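Local coordinates for Ent-copalyl diphosphate synthase (Streptomyces platensis, PDB 5BP8), which probably belongs to the terpene cyclase-like proteins and is built mainly of alpha helices, at residues A[500-504]-A[505-509]. Residues are numbered along the deposited sequence; the frame is centred on the assembly and turned at random. Where two conformers were deposited one is given.
Sequences IYAPV and TVIRA
The flat carbonyl of Pro503 faces the first turn with its oxygen and accepts the first bond of the helix, from Ile507 N at 3.0 Å, with the donor in the carbonyl plane. Ile507 CG1 passes 3.4 Å from the same Pro503 O. One residue on, Arg508 N bonds to Val504 O at 2.9 Å, tilted 20° from the carbonyl plane, while Arg508 CG lies against that Val504 oxygen at 3.3 Å. The puckered pyrrolidine ring of Pro503 meets Val506: Pro503 CB and CG both lie against Val506 CB, at 3.9 Å, with Val506 CG2 also close to Pro503 CB and Val506 CG1 close to Pro503 CG, the two side chains lying askew. Elsewhere on the ring, Pro503 CD sits 4.2 Å from Ile507 CD1, so Val506 and Ile507 both pack against the proline; Phe262 of helix 260-274 touches it as well. Ile507 reaches back because CG1 stands beside its own backbone N (chi1 -64°) and the chain then runs extended to CD1, which also approaches Ala502 CB at 4.4 Å. Tyr501 turns to other neighbours, its ring meeting that of Trp495, the partner strand's residue. The whole is a helix N-terminus with proline at the N-cap, leading from a short antiparallel strand pair into helix 504-518, the last of a mainly helical chain that is probably related, in part, to the squalene-hopene cyclase C-terminal family.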
ATOM      1  N   ILE A 500       1.085   6.731   0.644  1.00 17.26           N
ATOM      2  CA  ILE A 500       0.120   5.834  -0.028  1.00 17.23           C
ATOM      3  C   ILE A 500       0.697   5.455  -1.397  1.00 18.49           C
ATOM      4  O   ILE A 500       1.311   6.292  -2.087  1.00 17.99           O
ATOM      5  CB  ILE A 500      -1.302   6.415  -0.162  1.00 17.74           C
ATOM      6  CG1 ILE A 500      -1.329   7.892  -0.611  1.00 17.88           C
ATOM      7  CG2 ILE A 500      -2.023   6.284   1.169  1.00 18.74           C
ATOM      8  CD1 ILE A 500      -2.720   8.515  -0.613  1.00 18.64           C
ATOM      9  N   TYR A 501       0.580   4.173  -1.743  1.00 16.85           N
ATOM     10  CA  TYR A 501       1.217   3.603  -2.906  1.00 16.77           C
ATOM     11  C   TYR A 501       0.257   2.982  -3.881  1.00 16.59           C
ATOM     12  O   TYR A 501      -0.875   2.630  -3.512  1.00 15.50           O
ATOM     13  CB  TYR A 501       2.265   2.562  -2.484  1.00 16.77           C
ATOM     14  CG  TYR A 501       1.747   1.252  -1.930  1.00 16.24           C
ATOM     15  CD1 TYR A 501       1.537   1.072  -0.552  1.00 16.06           C
ATOM     16  CD2 TYR A 501       1.517   0.161  -2.774  1.00 17.22           C
ATOM     17  CE1 TYR A 501       1.064  -0.120  -0.060  1.00 17.28           C
ATOM     18  CE2 TYR A 501       1.064  -1.043  -2.274  1.00 17.68           C
ATOM     19  CZ  TYR A 501       0.863  -1.190  -0.921  1.00 17.96           C
ATOM     20  OH  TYR A 501       0.402  -2.408  -0.436  1.00 21.24           O
ATOM     21  N   ALA A 502       0.718   2.880  -5.124  1.00 16.19           N
ATOM     22  CA  ALA A 502      -0.058   2.319  -6.231  1.00 17.10           C
ATOM     23  C   ALA A 502       0.547   1.009  -6.725  1.00 16.58           C
ATOM     24  O   ALA A 502       1.626   1.002  -7.377  1.00 16.56           O
ATOM     25  CB  ALA A 502      -0.146   3.301  -7.400  1.00 18.11           C
ATOM     26  N   PRO A 503      -0.139  -0.098  -6.436  1.00 16.27           N
ATOM     27  CA  PRO A 503       0.255  -1.385  -7.027  1.00 17.02           C
ATOM     28  C   PRO A 503      -0.362  -1.488  -8.427  1.00 17.73           C
ATOM     29  O   PRO A 503      -1.537  -1.910  -8.610  1.00 17.53           O
ATOM     30  CB  PRO A 503      -0.301  -2.382  -6.054  1.00 17.08           C
ATOM     31  CG  PRO A 503      -1.601  -1.751  -5.593  1.00 16.79           C
ATOM     32  CD  PRO A 503      -1.334  -0.244  -5.596  1.00 17.24           C
ATOM     33  N   VAL A 504       0.425  -1.071  -9.409  1.00 17.53           N
ATOM     34  CA  VAL A 504      -0.087  -0.755 -10.738  1.00 18.94           C
ATOM     35  C   VAL A 504      -0.669  -2.001 -11.439  1.00 18.88           C
ATOM     36  O   VAL A 504      -1.702  -1.930 -12.078  1.00 18.89           O
ATOM     37  CB  VAL A 504       1.020  -0.097 -11.604  1.00 19.53           C
ATOM     38  CG1 VAL A 504       0.591   0.026 -13.063  1.00 20.07           C
ATOM     39  CG2 VAL A 504       1.430   1.264 -11.017  1.00 20.51           C
ATOM     40  N   THR A 505      -0.014  -3.137 -11.288  1.00 18.47           N
ATOM     41  CA  THR A 505      -0.455  -4.344 -11.993  1.00 18.73           C
ATOM     42  C   THR A 505      -1.737  -4.848 -11.338  1.00 18.68           C
ATOM     43  O   THR A 505      -2.667  -5.300 -12.015  1.00 19.36           O
ATOM     44  CB  THR A 505       0.632  -5.401 -11.973  1.00 19.61           C
ATOM     45  OG1 THR A 505       1.823  -4.856 -12.585  1.00 20.49           O
ATOM     46  CG2 THR A 505       0.186  -6.661 -12.713  1.00 20.64           C
ATOM     47  N   VAL A 506      -1.792  -4.726 -10.019  1.00 18.40           N
ATOM     48  CA  VAL A 506      -3.029  -4.998  -9.273  1.00 18.73           C
ATOM     49  C   VAL A 506      -4.204  -4.176  -9.805  1.00 19.12           C
ATOM     50  O   VAL A 506      -5.317  -4.686 -10.018  1.00 19.53           O
ATOM     51  CB  VAL A 506      -2.796  -4.811  -7.751  1.00 18.59           C
ATOM     52  CG1 VAL A 506      -4.110  -4.799  -6.983  1.00 19.71           C
ATOM     53  CG2 VAL A 506      -1.922  -5.928  -7.208  1.00 19.37           C
ATOM     54  N   ILE A 507      -3.969  -2.895 -10.031  1.00 18.60           N
ATOM     55  CA  ILE A 507      -5.021  -2.037 -10.541  1.00 18.68           C
ATOM     56  C   ILE A 507      -5.416  -2.434 -11.980  1.00 19.08           C
ATOM     57  O   ILE A 507      -6.600  -2.491 -12.294  1.00 19.06           O
ATOM     58  CB  ILE A 507      -4.599  -0.556 -10.456  1.00 17.58           C
ATOM     59  CG1 ILE A 507      -4.410  -0.144  -8.990  1.00 17.74           C
ATOM     60  CG2 ILE A 507      -5.644   0.348 -11.104  1.00 17.55           C
ATOM     61  CD1 ILE A 507      -3.676   1.191  -8.832  1.00 17.82           C
ATOM     62  N   ARG A 508      -4.431  -2.726 -12.817  1.00 20.12           N
ATOM     63  CA  ARG A 508      -4.682  -3.152 -14.189  0.60 21.86           C
ATOM     64  C   ARG A 508      -5.552  -4.410 -14.196  1.00 22.03           C
ATOM     65  O   ARG A 508      -6.440  -4.550 -15.048  1.00 23.03           O
ATOM     66  CB  ARG A 508      -3.382  -3.374 -14.969  0.60 23.67           C
ATOM     67  CG  ARG A 508      -2.604  -2.076 -15.206  0.60 25.25           C
ATOM     68  CD  ARG A 508      -1.368  -2.226 -16.075  0.60 28.08           C
ATOM     69  NE  ARG A 508      -1.735  -2.190 -17.484  0.60 31.68           N
ATOM     70  CZ  ARG A 508      -0.939  -1.821 -18.493  0.60 33.54           C
ATOM     71  NH1 ARG A 508       0.324  -1.414 -18.300  0.60 33.55           N
ATOM     72  NH2 ARG A 508      -1.429  -1.854 -19.726  0.60 35.97           N
ATOM     73  N   ALA A 509      -5.313  -5.314 -13.241  1.00 20.92           N
ATOM     74  CA  ALA A 509      -6.093  -6.555 -13.180  1.00 21.82           C
ATOM     75  C   ALA A 509      -7.527  -6.278 -12.764  1.00 21.82           C
ATOM     76  O   ALA A 509      -8.466  -6.881 -13.279  1.00 21.82           O
ATOM     77  CB  ALA A 509      -5.434  -7.573 -12.264  1.00 21.32           C
TER